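Local atomic coordinates of intradiol ring-cleavage dioxygenase (Streptomyces sp. SirexAA-E, PDB entry 4ILV), a protein that probably cleaves the aromatic ring of catechol-type compounds between the two hydroxyl-bearing carbons, using a bound iron(III) ion and molecular oxygen. Residues D34-K46 and K134-Y148. Residues are numbered along the deposited sequence; the frame is centred on the assembly and turned at random.
Sequences DPTPDQMEGPYFK and KAQAPGRPVLTTQLY
Two oxygens grip K134 NZ, E41 OE1 and T144 OG1, while the chain carrying it stands on the face of the F45 ring. E41 OE1 accepts a hydrogen bond from K134 NZ at 2.8 Å, part of a salt bridge. K134 CE is 3.6 Å from the centroid of the F45 ring, a CH-pi contact over its middle. From behind CE, K134 NZ makes a longer cation-pi contact, 4.8 Å from that centroid and 7° off the normal. E41 offers OE1 by its anti lone pair, at the end of an arm extended from CG; the bend at the last lysine torsion (chi4 -77°) turns NZ towards carboxylate and hydroxyl while CE stays over F45.

Further along, the loop 36-40 crosses strand 143-148, with one backbone bond to it: Q39 N donates to T144 O at 2.7 Å, nearly straight. T145 OG1 donates to P37 O at 2.7 Å, coming in somewhat tilted from the carbonyl plane. Beside these bonds L143 CD1 packs on D38 CB at 3.5 Å. Y148 OH donates to Q39 OE1 at 2.7 Å, in the carbonyl plane on a lone pair. Amide and ring planes stand 78° apart. The other end of that amide, NE2, bonds L160 O, so both ends fix its rotation. M40 O receives a water shared with T145 O, plus a weak bond from Q146 NE2, whose OE1 is hydrogen-bonded to R127 NH1.

Strand 143-148 is outermost in its sheet, and segment 34-46 crosses it before reaching the iron side, where Y44 stacks on the iron ligand Y95. Q146, touching the ligands H130 and H132, is a second-shell residue, and its weak bond ties the M40 carbonyl to that layer, while the E41 carboxylate and F45 face would favour a charged K134.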
ATOM      1  N   ASP A  34     -12.903   6.185   5.403  1.00 89.68           N
ATOM      2  CA  ASP A  34     -13.735   7.380   5.476  1.00 92.41           C
ATOM      3  C   ASP A  34     -13.541   8.055   6.830  1.00 89.75           C
ATOM      4  O   ASP A  34     -14.354   7.854   7.738  1.00 87.56           O
ATOM      5  CB  ASP A  34     -15.221   7.015   5.258  1.00 94.88           C
ATOM      6  CG  ASP A  34     -16.094   8.223   4.909  1.00 92.70           C
ATOM      7  OD1 ASP A  34     -15.690   9.370   5.194  1.00 91.40           O
ATOM      8  OD2 ASP A  34     -17.182   8.021   4.321  1.00 93.57           O
ATOM      9  N   PRO A  35     -12.442   8.824   6.983  1.00 77.58           N
ATOM     10  CA  PRO A  35     -11.307   8.909   6.062  1.00 62.60           C
ATOM     11  C   PRO A  35     -10.185   7.989   6.513  1.00 54.60           C
ATOM     12  O   PRO A  35     -10.058   7.718   7.706  1.00 57.03           O
ATOM     13  CB  PRO A  35     -10.857  10.361   6.182  1.00 63.42           C
ATOM     14  CG  PRO A  35     -11.216  10.739   7.563  1.00 76.67           C
ATOM     15  CD  PRO A  35     -12.422   9.923   7.964  1.00 83.13           C
ATOM     16  N   THR A  36      -9.377   7.535   5.562  1.00 44.29           N
ATOM     17  CA  THR A  36      -8.312   6.571   5.827  1.00 41.56           C
ATOM     18  C   THR A  36      -7.398   7.016   6.971  1.00 42.10           C
ATOM     19  O   THR A  36      -6.777   8.069   6.886  1.00 41.66           O
ATOM     20  CB  THR A  36      -7.473   6.351   4.563  1.00 37.58           C
ATOM     21  OG1 THR A  36      -8.344   6.013   3.473  1.00 37.69           O
ATOM     22  CG2 THR A  36      -6.435   5.232   4.780  1.00 35.40           C
ATOM     23  N   PRO A  37      -7.341   6.218   8.056  1.00 43.76           N
ATOM     24  CA  PRO A  37      -6.526   6.561   9.225  1.00 45.12           C
ATOM     25  C   PRO A  37      -5.046   6.611   8.874  1.00 46.88           C
ATOM     26  O   PRO A  37      -4.596   5.885   7.985  1.00 38.84           O
ATOM     27  CB  PRO A  37      -6.789   5.401  10.186  1.00 47.54           C
ATOM     28  CG  PRO A  37      -8.084   4.833   9.760  1.00 51.04           C
ATOM     29  CD  PRO A  37      -8.141   5.003   8.279  1.00 45.47           C
ATOM     30  N   ASP A  38      -4.290   7.450   9.575  1.00 48.12           N
ATOM     31  CA  ASP A  38      -2.852   7.525   9.338  1.00 48.86           C
ATOM     32  C   ASP A  38      -2.093   6.611  10.298  1.00 49.27           C
ATOM     33  O   ASP A  38      -2.609   6.232  11.346  1.00 45.25           O
ATOM     34  CB  ASP A  38      -2.349   8.965   9.476  1.00 53.41           C
ATOM     35  CG  ASP A  38      -2.609   9.548  10.845  1.00 65.31           C
ATOM     36  OD1 ASP A  38      -3.773   9.900  11.138  1.00 68.88           O
ATOM     37  OD2 ASP A  38      -1.646   9.650  11.630  1.00 72.64           O
ATOM     38  N   GLN A  39      -0.870   6.250   9.923  1.00 44.57           N
ATOM     39  CA  GLN A  39       0.001   5.453  10.782  1.00 47.21           C
ATOM     40  C   GLN A  39       1.442   5.903  10.597  1.00 45.25           C
ATOM     41  O   GLN A  39       1.749   6.689   9.699  1.00 44.41           O
ATOM     42  CB  GLN A  39      -0.130   3.958  10.481  1.00 40.60           C
ATOM     43  CG  GLN A  39      -1.475   3.376  10.857  1.00 48.27           C
ATOM     44  CD  GLN A  39      -1.422   1.897  11.148  1.00 49.53           C
ATOM     45  OE1 GLN A  39      -0.656   1.155  10.534  1.00 53.19           O
ATOM     46  NE2 GLN A  39      -2.239   1.456  12.102  1.00 49.09           N
ATOM     47  N   MET A  40       2.331   5.412  11.446  1.00 45.74           N
ATOM     48  CA  MET A  40       3.720   5.843  11.374  1.00 50.13           C
ATOM     49  C   MET A  40       4.437   5.413  10.088  1.00 42.22           C
ATOM     50  O   MET A  40       4.064   4.437   9.422  1.00 38.61           O
ATOM     51  CB  MET A  40       4.485   5.421  12.634  1.00 60.73           C
ATOM     52  CG  MET A  40       4.439   3.941  12.959  1.00 63.68           C
ATOM     53  SD  MET A  40       5.368   3.603  14.470  1.00 89.23           S
ATOM     54  CE  MET A  40       4.561   4.720  15.616  1.00 59.56           C
ATOM     55  N   GLU A  41       5.454   6.187   9.734  1.00 44.49           N
ATOM     56  CA  GLU A  41       6.261   5.948   8.547  1.00 45.16           C
ATOM     57  C   GLU A  41       7.155   4.714   8.688  1.00 45.38           C
ATOM     58  O   GLU A  41       7.250   3.902   7.773  1.00 47.17           O
ATOM     59  CB  GLU A  41       7.120   7.188   8.294  1.00 50.12           C
ATOM     60  CG  GLU A  41       8.072   7.118   7.119  1.00 47.75           C
ATOM     61  CD  GLU A  41       8.815   8.430   6.917  1.00 51.52           C
ATOM     62  OE1 GLU A  41       8.226   9.380   6.359  1.00 50.13           O
ATOM     63  OE2 GLU A  41       9.977   8.526   7.362  1.00 57.35           O
ATOM     64  N   GLY A  42       7.798   4.577   9.843  1.00 46.99           N
ATOM     65  CA  GLY A  42       8.743   3.499  10.070  1.00 49.24           C
ATOM     66  C   GLY A  42      10.130   3.911   9.613  1.00 51.66           C
ATOM     67  O   GLY A  42      10.272   4.863   8.835  1.00 51.25           O
ATOM     68  N   PRO A  43      11.166   3.211  10.105  1.00 51.84           N
ATOM     69  CA  PRO A  43      12.549   3.563   9.770  1.00 49.68           C
ATOM     70  C   PRO A  43      12.914   3.262   8.317  1.00 49.50           C
ATOM     71  O   PRO A  43      13.897   3.808   7.826  1.00 47.73           O
ATOM     72  CB  PRO A  43      13.375   2.693  10.731  1.00 54.48           C
ATOM     73  CG  PRO A  43      12.496   1.540  11.050  1.00 55.46           C
ATOM     74  CD  PRO A  43      11.094   2.082  11.049  1.00 54.98           C
ATOM     75  N   TYR A  44      12.119   2.439   7.633  1.00 47.17           N
ATOM     76  CA  TYR A  44      12.516   1.900   6.327  1.00 47.69           C
ATOM     77  C   TYR A  44      12.009   2.660   5.097  1.00 37.62           C
ATOM     78  O   TYR A  44      12.112   2.170   3.972  1.00 42.80           O
ATOM     79  CB  TYR A  44      12.172   0.412   6.249  1.00 41.35           C
ATOM     80  CG  TYR A  44      12.806  -0.368   7.375  1.00 50.03           C
ATOM     81  CD1 TYR A  44      14.124  -0.131   7.750  1.00 52.94           C
ATOM     82  CD2 TYR A  44      12.074  -1.295   8.110  1.00 56.38           C
ATOM     83  CE1 TYR A  44      14.706  -0.819   8.798  1.00 59.30           C
ATOM     84  CE2 TYR A  44      12.652  -1.994   9.166  1.00 60.29           C
ATOM     85  CZ  TYR A  44      13.967  -1.749   9.503  1.00 65.03           C
ATOM     86  OH  TYR A  44      14.548  -2.436  10.550  1.00 76.10           O
ATOM     87  N   PHE A  45      11.447   3.842   5.301  1.00 36.88           N
ATOM     88  CA  PHE A  45      11.081   4.680   4.167  1.00 40.17           C
ATOM     89  C   PHE A  45      12.322   5.291   3.508  1.00 41.61           C
ATOM     90  O   PHE A  45      13.285   5.642   4.184  1.00 48.76           O
ATOM     91  CB  PHE A  45      10.116   5.794   4.592  1.00 33.94           C
ATOM     92  CG  PHE A  45       9.798   6.771   3.490  1.00 33.58           C
ATOM     93  CD1 PHE A  45       8.981   6.401   2.427  1.00 29.38           C
ATOM     94  CD2 PHE A  45      10.319   8.060   3.513  1.00 38.18           C
ATOM     95  CE1 PHE A  45       8.682   7.307   1.409  1.00 31.26           C
ATOM     96  CE2 PHE A  45      10.026   8.970   2.496  1.00 41.62           C
ATOM     97  CZ  PHE A  45       9.205   8.590   1.444  1.00 30.95           C
ATOM     98  N   LYS A  46      12.288   5.415   2.187  1.00 42.69           N
ATOM     99  CA  LYS A  46      13.319   6.135   1.450  1.00 46.40           C
ATOM    100  C   LYS A  46      12.627   7.098   0.488  1.00 45.29           C
ATOM    101  O   LYS A  46      11.783   6.686  -0.314  1.00 38.95           O
ATOM    102  CB  LYS A  46      14.222   5.175   0.672  1.00 36.57           C
ATOM    103  CG  LYS A  46      15.190   4.399   1.547  1.00 41.56           C
ATOM    104  CD  LYS A  46      16.158   3.545   0.722  1.00 43.52           C
ATOM    105  CE  LYS A  46      17.115   4.390  -0.101  1.00 43.37           C
ATOM    106  NZ  LYS A  46      18.083   3.527  -0.852  1.00 55.48           N
ATOM    107  N   LYS A 134       2.273   6.281   1.308  1.00 25.52           N
ATOM    108  CA  LYS A 134       2.028   7.706   1.521  1.00 24.80           C
ATOM    109  C   LYS A 134       1.121   8.214   0.402  1.00 28.24           C
ATOM    110  O   LYS A 134       1.409   7.979  -0.769  1.00 32.09           O
ATOM    111  CB  LYS A 134       3.336   8.495   1.512  1.00 26.81           C
ATOM    112  CG  LYS A 134       4.160   8.322   2.767  1.00 30.88           C
ATOM    113  CD  LYS A 134       5.506   8.987   2.621  1.00 30.92           C
ATOM    114  CE  LYS A 134       6.331   8.806   3.875  1.00 32.40           C
ATOM    115  NZ  LYS A 134       5.879   9.740   4.942  1.00 29.35           N
ATOM    116  N   ALA A 135       0.041   8.908   0.765  1.00 25.94           N
ATOM    117  CA  ALA A 135      -0.904   9.457  -0.203  1.00 29.89           C
ATOM    118  C   ALA A 135      -0.927  10.975  -0.118  1.00 32.35           C
ATOM    119  O   ALA A 135      -1.015  11.540   0.973  1.00 35.35           O
ATOM    120  CB  ALA A 135      -2.327   8.902   0.048  1.00 26.55           C
ATOM    121  N   GLN A 136      -0.848  11.642  -1.265  1.00 30.11           N
ATOM    122  CA  GLN A 136      -0.903  13.093  -1.264  1.00 29.35           C
ATOM    123  C   GLN A 136      -1.723  13.617  -2.425  1.00 35.03           C
ATOM    124  O   GLN A 136      -1.342  13.457  -3.585  1.00 32.34           O
ATOM    125  CB  GLN A 136       0.504  13.696  -1.304  1.00 30.18           C
ATOM    126  CG  GLN A 136       0.527  15.213  -1.119  1.00 33.62           C
ATOM    127  CD  GLN A 136       1.927  15.794  -1.163  1.00 41.60           C
ATOM    128  OE1 GLN A 136       2.824  15.238  -1.799  1.00 47.32           O
ATOM    129  NE2 GLN A 136       2.124  16.918  -0.478  1.00 45.34           N
ATOM    130  N   ALA A 137      -2.856  14.228  -2.096  1.00 33.94           N
ATOM    131  CA  ALA A 137      -3.675  14.934  -3.063  1.00 36.69           C
ATOM    132  C   ALA A 137      -2.956  16.233  -3.425  1.00 43.30           C
ATOM    133  O   ALA A 137      -2.261  16.808  -2.586  1.00 41.13           O
ATOM    134  CB  ALA A 137      -5.043  15.236  -2.462  1.00 37.64           C
ATOM    135  N   PRO A 138      -3.108  16.692  -4.676  1.00 43.60           N
ATOM    136  CA  PRO A 138      -2.410  17.888  -5.150  1.00 48.21           C
ATOM    137  C   PRO A 138      -2.609  19.080  -4.224  1.00 51.00           C
ATOM    138  O   PRO A 138      -3.750  19.478  -3.967  1.00 53.97           O
ATOM    139  CB  PRO A 138      -3.054  18.161  -6.517  1.00 52.81           C
ATOM    140  CG  PRO A 138      -4.311  17.362  -6.534  1.00 52.41           C
ATOM    141  CD  PRO A 138      -4.039  16.168  -5.690  1.00 45.31           C
ATOM    142  N   GLY A 139      -1.507  19.615  -3.706  1.00 47.91           N
ATOM    143  CA  GLY A 139      -1.539  20.806  -2.873  1.00 52.92           C
ATOM    144  C   GLY A 139      -1.967  20.560  -1.442  1.00 50.83           C
ATOM    145  O   GLY A 139      -2.253  21.494  -0.701  1.00 53.81           O
ATOM    146  N   ARG A 140      -2.025  19.293  -1.057  1.00 43.96           N
ATOM    147  CA  ARG A 140      -2.449  18.925   0.288  1.00 48.17           C
ATOM    148  C   ARG A 140      -1.315  18.247   1.069  1.00 47.94           C
ATOM    149  O   ARG A 140      -0.331  17.798   0.478  1.00 47.33           O
ATOM    150  CB  ARG A 140      -3.688  18.018   0.209  1.00 48.03           C
ATOM    151  CG  ARG A 140      -4.880  18.672  -0.486  1.00 49.22           C
ATOM    152  CD  ARG A 140      -5.328  19.896   0.306  1.00 54.62           C
ATOM    153  NE  ARG A 140      -5.596  19.541   1.698  1.00 62.66           N
ATOM    154  CZ  ARG A 140      -6.004  20.398   2.630  1.00 70.13           C
ATOM    155  NH1 ARG A 140      -6.222  19.977   3.871  1.00 69.46           N
ATOM    156  NH2 ARG A 140      -6.191  21.673   2.323  1.00 77.25           N
ATOM    157  N   PRO A 141      -1.436  18.198   2.404  1.00 43.51           N
ATOM    158  CA  PRO A 141      -0.498  17.434   3.237  1.00 44.01           C
ATOM    159  C   PRO A 141      -0.447  15.947   2.881  1.00 42.17           C
ATOM    160  O   PRO A 141      -1.382  15.394   2.311  1.00 40.79           O
ATOM    161  CB  PRO A 141      -1.044  17.628   4.660  1.00 46.32           C
ATOM    162  CG  PRO A 141      -2.408  18.275   4.492  1.00 49.01           C
ATOM    163  CD  PRO A 141      -2.336  19.031   3.217  1.00 42.09           C
ATOM    164  N   VAL A 142       0.670  15.308   3.198  1.00 41.51           N
ATOM    165  CA  VAL A 142       0.834  13.892   2.918  1.00 36.28           C
ATOM    166  C   VAL A 142       0.178  13.062   4.013  1.00 37.31           C
ATOM    167  O   VAL A 142       0.385  13.317   5.199  1.00 36.97           O
ATOM    168  CB  VAL A 142       2.325  13.507   2.841  1.00 34.38           C
ATOM    169  CG1 VAL A 142       2.481  12.003   2.750  1.00 26.31           C
ATOM    170  CG2 VAL A 142       2.989  14.186   1.662  1.00 36.53           C
ATOM    171  N   LEU A 143      -0.629  12.083   3.620  1.00 38.47           N
ATOM    172  CA  LEU A 143      -1.102  11.070   4.558  1.00 35.97           C
ATOM    173  C   LEU A 143      -0.142   9.872   4.562  1.00 33.12           C
ATOM    174  O   LEU A 143       0.081   9.261   3.518  1.00 30.89           O
ATOM    175  CB  LEU A 143      -2.496  10.585   4.172  1.00 35.82           C
ATOM    176  CG  LEU A 143      -2.991   9.410   5.023  1.00 40.29           C
ATOM    177  CD1 LEU A 143      -3.508   9.938   6.355  1.00 42.67           C
ATOM    178  CD2 LEU A 143      -4.054   8.573   4.311  1.00 40.02           C
ATOM    179  N   THR A 144       0.417   9.539   5.726  1.00 29.37           N
ATOM    180  CA  THR A 144       1.253   8.343   5.865  1.00 33.28           C
ATOM    181  C   THR A 144       0.466   7.243   6.552  1.00 32.48           C
ATOM    182  O   THR A 144      -0.119   7.463   7.620  1.00 32.05           O
ATOM    183  CB  THR A 144       2.509   8.630   6.702  1.00 32.83           C
ATOM    184  OG1 THR A 144       3.297   9.628   6.044  1.00 30.09           O
ATOM    185  CG2 THR A 144       3.350   7.349   6.895  1.00 25.31           C
ATOM    186  N   THR A 145       0.449   6.058   5.956  1.00 30.41           N
ATOM    187  CA  THR A 145      -0.359   4.982   6.519  1.00 30.27           C
ATOM    188  C   THR A 145       0.118   3.606   6.084  1.00 26.30           C
ATOM    189  O   THR A 145       1.150   3.474   5.429  1.00 27.64           O
ATOM    190  CB  THR A 145      -1.875   5.202   6.195  1.00 32.34           C
ATOM    191  OG1 THR A 145      -2.675   4.282   6.934  1.00 28.58           O
ATOM    192  CG2 THR A 145      -2.163   5.044   4.710  1.00 30.42           C
ATOM    193  N   GLN A 146      -0.625   2.574   6.465  1.00 26.48           N
ATOM    194  CA  GLN A 146      -0.273   1.209   6.095  1.00 28.31           C
ATOM    195  C   GLN A 146      -1.500   0.398   5.686  1.00 26.85           C
ATOM    196  O   GLN A 146      -2.624   0.720   6.077  1.00 28.70           O
ATOM    197  CB  GLN A 146       0.400   0.510   7.277  1.00 30.37           C
ATOM    198  CG  GLN A 146       1.626   1.221   7.781  1.00 38.92           C
ATOM    199  CD  GLN A 146       2.267   0.512   8.953  1.00 41.24           C
ATOM    200  OE1 GLN A 146       2.150  -0.710   9.098  1.00 32.77           O
ATOM    201  NE2 GLN A 146       2.959   1.273   9.795  1.00 40.95           N
ATOM    202  N   LEU A 147      -1.280  -0.664   4.918  1.00 23.77           N
ATOM    203  CA  LEU A 147      -2.358  -1.588   4.581  1.00 19.85           C
ATOM    204  C   LEU A 147      -2.107  -2.962   5.185  1.00 24.91           C
ATOM    205  O   LEU A 147      -0.978  -3.460   5.152  1.00 27.47           O
ATOM    206  CB  LEU A 147      -2.502  -1.710   3.066  1.00 23.85           C
ATOM    207  CG  LEU A 147      -2.631  -0.385   2.310  1.00 26.81           C
ATOM    208  CD1 LEU A 147      -2.752  -0.643   0.815  1.00 28.89           C
ATOM    209  CD2 LEU A 147      -3.808   0.461   2.820  1.00 29.32           C
ATOM    210  N   TYR A 148      -3.160  -3.582   5.717  1.00 23.71           N
ATOM    211  CA  TYR A 148      -3.037  -4.887   6.373  1.00 29.05           C
ATOM    212  C   TYR A 148      -3.785  -5.974   5.619  1.00 28.60           C
ATOM    213  O   TYR A 148      -4.589  -5.684   4.730  1.00 28.06           O
ATOM    214  CB  TYR A 148      -3.522  -4.827   7.825  1.00 28.90           C
ATOM    215  CG  TYR A 148      -2.682  -3.914   8.689  1.00 30.41           C
ATOM    216  CD1 TYR A 148      -1.440  -4.318   9.147  1.00 30.65           C
ATOM    217  CD2 TYR A 148      -3.129  -2.645   9.037  1.00 27.59           C
ATOM    218  CE1 TYR A 148      -0.661  -3.495   9.934  1.00 26.01           C
ATOM    219  CE2 TYR A 148      -2.353  -1.809   9.824  1.00 31.88           C
ATOM    220  CZ  TYR A 148      -1.112  -2.247  10.264  1.00 33.67           C
ATOM    221  OH  TYR A 148      -0.319  -1.442  11.048  1.00 33.10           O
TER
HETATM  222  O   HOH W   1       3.650   3.830   6.806  1.00 31.07           O